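Side-chain contacts in TetR family transcriptional regulator (PDB 3NRG), which probably binds cis-regulatory DNA as a transcription factor of the TetR family, through an N-terminal helix-turn-helix motif: residues 85-88 / 89-93; 138-141 / 142-146; 203-206 / 207-211. One frame throughout, in Å; residues are numbered along the deposited sequence.

Interaction 1: residues 85-88 / 89-93; sequences TDMF and AYLRW
Asp86 reaches forward over the first turn of helix 87-104 and caps it: OD2 accepts from Ala89 N at 3.0 Å, with an N-H...O angle of 141°. The amide meets OD2 on its anti side, somewhat out of the carboxylate plane. CG stands anti to the backbone N of Asp86 (chi1 -172°), a torsion that sets the carboxylate beside the carbonyl carbon and forward, facing the amide of Ala89. Asp86 CB and OD2 both lie alongside the methyl of Ala89, OD2 3.8 Å from Ala89 CB, and the main chain of Asp86 takes part too: Asp86 O accepts from Tyr90 N.

A quarter turn on, Met87, present as selenomethionine, runs beside Leu91, both pointing the same way. Its terminal CE, turned in by the bend at chi3 (82°), touches Leu91 CD1 at 3.8 Å. The same methyl sits 3.6 Å above one face of the Phe88 ring, offset toward its rim. Leu91 CD1 also comes to 4.1 Å from Phe88 CD1, obliquely to the ring, so the three side chains close into one apolar patch. This is the N-terminal start of an alpha-helix in the all-helical C-terminal domain of a TetR-type regulator, with an N-cap aspartate and i to i+4 bonds from Leu91 N to Met87 O and from Arg92 N to Phe88 O following.

Outside the turn, the other carboxylate oxygen, Asp86 OD1, makes a salt bridge with Arg215, so the carboxylate is shared between the helix start and that arginine. Leu91 packs against Phe138 and against Leu164 and Phe168 of helix 157-179, while Phe88 lies on Glu211 and Met214. The polar ends of two further residues of the helix have partners beyond it: Tyr90 OH is hydrogen-bonded to Tyr137 OH, and Arg92 forms a salt bridge with Glu204.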
loop_
_atom_site.group_PDB
_atom_site.type_symbol
_atom_site.label_atom_id
_atom_site.label_comp_id
_atom_site.label_asym_id
_atom_site.label_seq_id
_atom_site.Cartn_x
_atom_site.Cartn_y
_atom_site.Cartn_z
ATOM N N THR A 85 21.401 10.786 -8.090
ATOM C CA THR A 85 21.013 12.174 -7.785
ATOM C C THR A 85 19.896 12.605 -8.750
ATOM O O THR A 85 19.369 13.713 -8.639
ATOM C CB THR A 85 22.236 13.122 -7.873
ATOM O OG1 THR A 85 22.737 13.137 -9.216
ATOM C CG2 THR A 85 23.345 12.745 -6.894
ATOM N N ASP A 86 19.551 11.719 -9.706
ATOM C CA ASP A 86 18.531 11.965 -10.719
ATOM C C ASP A 86 17.147 11.659 -10.164
ATOM O O ASP A 86 16.948 10.599 -9.559
ATOM C CB ASP A 86 18.809 11.106 -11.960
ATOM C CG ASP A 86 17.918 11.414 -13.138
ATOM O OD1 ASP A 86 18.114 12.472 -13.765
ATOM O OD2 ASP A 86 17.077 10.556 -13.486
HETATM N N MSE A 87 16.184 12.582 -10.372
HETATM C CA MSE A 87 14.811 12.432 -9.884
HETATM C C MSE A 87 14.113 11.217 -10.499
HETATM O O MSE A 87 13.404 10.495 -9.793
HETATM C CB MSE A 87 13.997 13.707 -10.146
HETATM C CG MSE A 87 12.688 13.761 -9.356
HETATM SE SE MSE A 87 11.546 15.175 -9.951
HETATM C CE MSE A 87 10.759 14.324 -11.423
ATOM N N PHE A 88 14.308 10.991 -11.812
ATOM C CA PHE A 88 13.673 9.872 -12.508
ATOM C C PHE A 88 14.280 8.524 -12.147
ATOM O O PHE A 88 13.551 7.537 -12.040
ATOM C CB PHE A 88 13.640 10.112 -14.019
ATOM C CG PHE A 88 12.772 11.294 -14.379
ATOM C CD1 PHE A 88 11.383 11.206 -14.301
ATOM C CD2 PHE A 88 13.337 12.521 -14.701
ATOM C CE1 PHE A 88 10.582 12.319 -14.565
ATOM C CE2 PHE A 88 12.533 13.625 -14.991
ATOM C CZ PHE A 88 11.161 13.513 -14.929
ATOM N N ALA A 89 15.592 8.496 -11.857
ATOM C CA ALA A 89 16.258 7.281 -11.397
ATOM C C ALA A 89 15.769 6.942 -9.983
ATOM O O ALA A 89 15.577 5.764 -9.664
ATOM C CB ALA A 89 17.759 7.473 -11.405
ATOM N N TYR A 90 15.484 7.985 -9.166
ATOM C CA TYR A 90 14.924 7.814 -7.828
ATOM C C TYR A 90 13.472 7.344 -7.901
ATOM O O TYR A 90 13.082 6.459 -7.143
ATOM C CB TYR A 90 15.034 9.118 -7.009
ATOM C CG TYR A 90 14.246 9.085 -5.715
ATOM C CD1 TYR A 90 14.651 8.287 -4.649
ATOM C CD2 TYR A 90 13.084 9.836 -5.562
ATOM C CE1 TYR A 90 13.905 8.215 -3.475
ATOM C CE2 TYR A 90 12.337 9.782 -4.388
ATOM C CZ TYR A 90 12.756 8.976 -3.344
ATOM O OH TYR A 90 12.026 8.923 -2.191
ATOM N N LEU A 91 12.670 7.937 -8.815
ATOM C CA LEU A 91 11.266 7.568 -9.001
ATOM C C LEU A 91 11.111 6.109 -9.418
ATOM O O LEU A 91 10.176 5.445 -8.969
ATOM C CB LEU A 91 10.573 8.500 -10.009
ATOM C CG LEU A 91 10.198 9.905 -9.494
ATOM C CD1 LEU A 91 9.739 10.781 -10.620
ATOM C CD2 LEU A 91 9.119 9.836 -8.426
ATOM N N ARG A 92 12.054 5.593 -10.234
ATOM C CA ARG A 92 12.066 4.183 -10.647
ATOM C C ARG A 92 12.308 3.287 -9.425
ATOM O O ARG A 92 11.656 2.253 -9.287
ATOM C CB ARG A 92 13.142 3.941 -11.734
ATOM C CG ARG A 92 13.081 2.551 -12.382
ATOM C CD ARG A 92 13.992 1.547 -11.686
ATOM N NE ARG A 92 13.691 0.170 -12.081
ATOM C CZ ARG A 92 14.329 -0.486 -13.046
ATOM N NH1 ARG A 92 15.309 0.103 -13.723
ATOM N NH2 ARG A 92 13.995 -1.735 -13.337
ATOM N N TRP A 93 13.242 3.695 -8.537
ATOM C CA TRP A 93 13.530 2.980 -7.299
ATOM C C TRP A 93 12.296 2.991 -6.378
ATOM O O TRP A 93 11.917 1.946 -5.851
ATOM C CB TRP A 93 14.749 3.611 -6.586
ATOM C CG TRP A 93 15.079 2.980 -5.259
ATOM C CD1 TRP A 93 15.925 1.933 -5.037
ATOM C CD2 TRP A 93 14.582 3.378 -3.971
ATOM N NE1 TRP A 93 15.976 1.643 -3.692
ATOM C CE2 TRP A 93 15.156 2.511 -3.015
ATOM C CE3 TRP A 93 13.705 4.389 -3.531
ATOM C CZ2 TRP A 93 14.867 2.607 -1.646
ATOM C CZ3 TRP A 93 13.422 4.485 -2.177
ATOM C CH2 TRP A 93 14.003 3.606 -1.250
#

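Interaction 2: residues 138-141 / 142-146; sequences FKQL and VEQGI
Val142 folds back along helix 124-147 toward Phe138, and its CG2 rests 3.3 Å from the carbonyl oxygen Phe138 O. This is ordinary alpha-helical i to i+4 packing near the C-terminal end of an amphipathic helix in the TetR-type C-terminal domain, with Phe138 and Val142 on its buried side and Gln140, Glu143 and Gln144 on its exposed one. Val142 N donates to the same Phe138 O at 2.9 Å. CG1 of Val142 is anti to its backbone N (chi1 174°), which leaves CG2 as the branch lying over that carbonyl. Beyond the turn, Val142 packs on Ala160 and Leu164 of helix 157-179, and Phe138 meets the ring of Phe168 with planes at about 60°.

Leu141 takes part mainly through its backbone. Its carbonyl oxygen accepts from Gly145 N at 3.0 Å, while its CB lies against Val142 N and the side chain lies on Tyr90 of helix 87-104. Gly145 also ties the helix end to the loop after it, through its backbone to Leu151 and through its O to Ser150 OG.

On the solvent side, Gln144 leans over the preceding turn: CG is anti to the carbonyl carbon and comes to 3.4 Å from Gln140 O, the acceptor for Gln144 N. Nearby, the extended Lys139 crosses Glu143 at a slant; its CE is 3.8 Å from Glu143 OE2, but NZ stays 4.7 Å away, so any attraction of the opposite charges acts at a distance. Gln140 and Gln144 run side by side in the same direction, their amide planes 67° apart, and Gln144 NE2, as modelled, lies 3.5 Å from Gln140 NE2.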
loop_
_atom_site.group_PDB
_atom_site.type_symbol
_atom_site.label_atom_id
_atom_site.label_comp_id
_atom_site.label_asym_id
_atom_site.label_seq_id
_atom_site.Cartn_x
_atom_site.Cartn_y
_atom_site.Cartn_z
ATOM N N PHE A 138 5.184 13.968 -4.073
ATOM C CA PHE A 138 5.480 14.127 -5.496
ATOM C C PHE A 138 5.507 15.593 -5.903
ATOM O O PHE A 138 6.386 15.994 -6.662
ATOM C CB PHE A 138 4.482 13.343 -6.365
ATOM C CG PHE A 138 4.578 11.841 -6.233
ATOM C CD1 PHE A 138 5.778 11.178 -6.475
ATOM C CD2 PHE A 138 3.450 11.079 -5.970
ATOM C CE1 PHE A 138 5.861 9.788 -6.374
ATOM C CE2 PHE A 138 3.534 9.688 -5.866
ATOM C CZ PHE A 138 4.737 9.051 -6.072
ATOM N N LYS A 139 4.571 16.408 -5.362
ATOM C CA LYS A 139 4.516 17.854 -5.636
ATOM C C LYS A 139 5.806 18.539 -5.168
ATOM O O LYS A 139 6.357 19.369 -5.890
ATOM C CB LYS A 139 3.283 18.489 -4.969
ATOM C CG LYS A 139 2.945 19.877 -5.501
ATOM C CD LYS A 139 1.750 20.479 -4.786
ATOM C CE LYS A 139 1.485 21.890 -5.241
ATOM N NZ LYS A 139 0.321 22.481 -4.539
ATOM N N GLN A 140 6.318 18.136 -3.987
ATOM C CA GLN A 140 7.573 18.650 -3.431
ATOM C C GLN A 140 8.753 18.299 -4.357
ATOM O O GLN A 140 9.580 19.164 -4.638
ATOM C CB GLN A 140 7.800 18.080 -2.014
ATOM C CG GLN A 140 8.974 18.708 -1.256
ATOM C CD GLN A 140 9.252 18.007 0.066
ATOM O OE1 GLN A 140 8.343 17.509 0.750
ATOM N NE2 GLN A 140 10.513 17.995 0.475
ATOM N N LEU A 141 8.794 17.040 -4.871
ATOM C CA LEU A 141 9.856 16.579 -5.789
ATOM C C LEU A 141 9.824 17.329 -7.116
ATOM O O LEU A 141 10.882 17.690 -7.637
ATOM C CB LEU A 141 9.753 15.062 -6.050
ATOM C CG LEU A 141 10.006 14.125 -4.866
ATOM C CD1 LEU A 141 9.770 12.694 -5.268
ATOM C CD2 LEU A 141 11.418 14.268 -4.334
ATOM N N VAL A 142 8.609 17.554 -7.673
ATOM C CA VAL A 142 8.441 18.276 -8.944
ATOM C C VAL A 142 8.842 19.750 -8.779
ATOM O O VAL A 142 9.552 20.285 -9.635
ATOM C CB VAL A 142 7.011 18.106 -9.543
ATOM C CG1 VAL A 142 6.817 18.980 -10.776
ATOM C CG2 VAL A 142 6.733 16.651 -9.877
ATOM N N GLU A 143 8.445 20.386 -7.647
ATOM C CA GLU A 143 8.818 21.782 -7.348
ATOM C C GLU A 143 10.331 21.938 -7.235
ATOM O O GLU A 143 10.879 22.932 -7.719
ATOM C CB GLU A 143 8.119 22.283 -6.077
ATOM C CG GLU A 143 6.692 22.736 -6.324
ATOM C CD GLU A 143 5.829 22.920 -5.090
ATOM O OE1 GLU A 143 6.057 22.206 -4.086
ATOM O OE2 GLU A 143 4.855 23.704 -5.168
ATOM N N GLN A 144 11.017 20.912 -6.660
ATOM C CA GLN A 144 12.481 20.873 -6.552
ATOM C C GLN A 144 13.133 20.777 -7.938
ATOM O O GLN A 144 14.080 21.509 -8.220
ATOM C CB GLN A 144 12.931 19.698 -5.663
ATOM C CG GLN A 144 12.845 19.993 -4.164
ATOM C CD GLN A 144 13.217 18.799 -3.305
ATOM O OE1 GLN A 144 13.858 17.840 -3.751
ATOM N NE2 GLN A 144 12.831 18.842 -2.044
ATOM N N GLY A 145 12.585 19.906 -8.794
ATOM C CA GLY A 145 13.066 19.686 -10.160
ATOM C C GLY A 145 12.916 20.889 -11.072
ATOM O O GLY A 145 13.765 21.116 -11.936
ATOM N N ILE A 146 11.829 21.668 -10.897
ATOM C CA ILE A 146 11.608 22.904 -11.665
ATOM C C ILE A 146 12.617 23.968 -11.202
ATOM O O ILE A 146 13.208 24.661 -12.033
ATOM C CB ILE A 146 10.129 23.405 -11.529
ATOM C CG1 ILE A 146 9.133 22.379 -12.115
ATOM C CG2 ILE A 146 9.942 24.794 -12.182
ATOM C CD1 ILE A 146 7.682 22.563 -11.644
#

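Interaction 3: residues 203-206 / 207-211; sequences IEQV and IDILE
Val206 and Leu210 stand side by side one turn apart and point the same way, their branches meeting at Val206 CG1 and Leu210 CD1, 4.0 Å apart. Leu210 CG also lies over Val206 O at 3.4 Å, the oxygen that accepts from Leu210 N at an N-H...O angle of 165°. Ile207 likewise lays CG1, anti to the carbonyl carbon, against the carbonyl oxygen of the residue four back, Ile203 O, at 3.3 Å. On the solvent side, Ile209 drapes CG1 and CD1 over Gln205 O.

Asp208 turns its carboxylate back along the helix as well (chi1 -69°), setting it beside Glu204 O; OD1 is 3.2 Å from that oxygen, but both are acceptors and no hydrogen bond joins them. With an alanine here the negative charge would be gone, and Glu204 O would probably keep just a methyl and the backbone amide against it on this flank.

The apolar side chains sort onto two faces of helix 196-214. Val206 and Leu210 pack on helix 157-179, against Val167, Leu171, Val163 and Leu164, whereas Ile203 and Ile207 rest on helix 87-104, against Ile99, Leu95 and Arg92.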
loop_
_atom_site.group_PDB
_atom_site.type_symbol
_atom_site.label_atom_id
_atom_site.label_comp_id
_atom_site.label_asym_id
_atom_site.label_seq_id
_atom_site.Cartn_x
_atom_site.Cartn_y
_atom_site.Cartn_z
ATOM N N ILE A 203 7.944 -1.120 -15.719
ATOM C CA ILE A 203 8.355 -0.081 -14.770
ATOM C C ILE A 203 9.296 0.922 -15.450
ATOM O O ILE A 203 9.088 2.131 -15.318
ATOM C CB ILE A 203 8.966 -0.710 -13.484
ATOM C CG1 ILE A 203 7.878 -1.479 -12.686
ATOM C CG2 ILE A 203 9.645 0.357 -12.600
ATOM C CD1 ILE A 203 8.421 -2.541 -11.733
ATOM N N GLU A 204 10.274 0.420 -16.252
ATOM C CA GLU A 204 11.207 1.271 -17.005
ATOM C C GLU A 204 10.472 2.074 -18.090
ATOM O O GLU A 204 10.714 3.273 -18.229
ATOM C CB GLU A 204 12.338 0.435 -17.622
ATOM C CG GLU A 204 13.313 -0.134 -16.602
ATOM C CD GLU A 204 14.402 -1.033 -17.166
ATOM O OE1 GLU A 204 14.387 -1.306 -18.390
ATOM O OE2 GLU A 204 15.268 -1.476 -16.375
ATOM N N GLN A 205 9.536 1.419 -18.824
ATOM C CA GLN A 205 8.699 2.066 -19.845
ATOM C C GLN A 205 7.883 3.218 -19.238
ATOM O O GLN A 205 7.830 4.299 -19.820
ATOM C CB GLN A 205 7.762 1.041 -20.497
ATOM C CG GLN A 205 8.347 0.362 -21.729
ATOM C CD GLN A 205 8.005 1.084 -23.022
ATOM O OE1 GLN A 205 7.256 2.068 -23.049
ATOM N NE2 GLN A 205 8.495 0.565 -24.128
ATOM N N VAL A 206 7.278 2.987 -18.044
ATOM C CA VAL A 206 6.482 3.993 -17.324
ATOM C C VAL A 206 7.331 5.220 -16.979
ATOM O O VAL A 206 6.912 6.349 -17.245
ATOM C CB VAL A 206 5.796 3.388 -16.067
ATOM C CG1 VAL A 206 5.350 4.477 -15.099
ATOM C CG2 VAL A 206 4.624 2.502 -16.456
ATOM N N ILE A 207 8.536 4.997 -16.418
ATOM C CA ILE A 207 9.462 6.081 -16.061
ATOM C C ILE A 207 9.929 6.851 -17.313
ATOM O O ILE A 207 9.975 8.083 -17.282
ATOM C CB ILE A 207 10.646 5.550 -15.187
ATOM C CG1 ILE A 207 10.138 4.933 -13.845
ATOM C CG2 ILE A 207 11.711 6.630 -14.940
ATOM C CD1 ILE A 207 9.333 5.914 -12.877
ATOM N N ASP A 208 10.201 6.127 -18.434
ATOM C CA ASP A 208 10.615 6.747 -19.705
ATOM C C ASP A 208 9.558 7.726 -20.217
ATOM O O ASP A 208 9.905 8.818 -20.668
ATOM C CB ASP A 208 10.910 5.674 -20.776
ATOM C CG ASP A 208 12.154 4.835 -20.520
ATOM O OD1 ASP A 208 12.909 5.162 -19.579
ATOM O OD2 ASP A 208 12.370 3.852 -21.265
ATOM N N ILE A 209 8.263 7.344 -20.129
ATOM C CA ILE A 209 7.150 8.195 -20.555
ATOM C C ILE A 209 7.090 9.467 -19.692
ATOM O O ILE A 209 7.032 10.577 -20.235
ATOM C CB ILE A 209 5.801 7.405 -20.558
ATOM C CG1 ILE A 209 5.837 6.254 -21.602
ATOM C CG2 ILE A 209 4.586 8.353 -20.805
ATOM C CD1 ILE A 209 4.805 5.115 -21.353
ATOM N N LEU A 210 7.182 9.307 -18.352
ATOM C CA LEU A 210 7.147 10.433 -17.411
ATOM C C LEU A 210 8.378 11.333 -17.557
ATOM O O LEU A 210 8.260 12.559 -17.461
ATOM C CB LEU A 210 7.019 9.928 -15.964
ATOM C CG LEU A 210 5.754 9.100 -15.634
ATOM C CD1 LEU A 210 5.911 8.381 -14.321
ATOM C CD2 LEU A 210 4.504 9.968 -15.621
ATOM N N GLU A 211 9.554 10.724 -17.839
ATOM C CA GLU A 211 10.807 11.453 -18.032
ATOM C C GLU A 211 10.747 12.342 -19.280
ATOM O O GLU A 211 11.025 13.538 -19.188
ATOM C CB GLU A 211 11.994 10.479 -18.105
ATOM C CG GLU A 211 13.351 11.162 -18.129
ATOM C CD GLU A 211 14.532 10.225 -18.270
ATOM O OE1 GLU A 211 14.374 9.148 -18.890
ATOM O OE2 GLU A 211 15.634 10.595 -17.807
#

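In the fold
The contacts follow one another along the chain, on helices 87-104, 124-147 and 196-214, all within the helical C-terminal domain and on the same side of the chain's centre. In space, interaction 1 lies between the others, with centres about 12 Å from interaction 2 and about 11 Å from interaction 3. It touches the former through Met87 and Tyr90 on Leu141, and the latter through Phe88 and Arg92. Interactions 2 and 3 do not touch: their centres are about 17 Å apart and their nearest atoms about 8 Å. Helix 157-179 packs against all three, so these local turns form one end of a helical bundle, a domain that in TetR relatives commonly serves ligand binding and dimerisation.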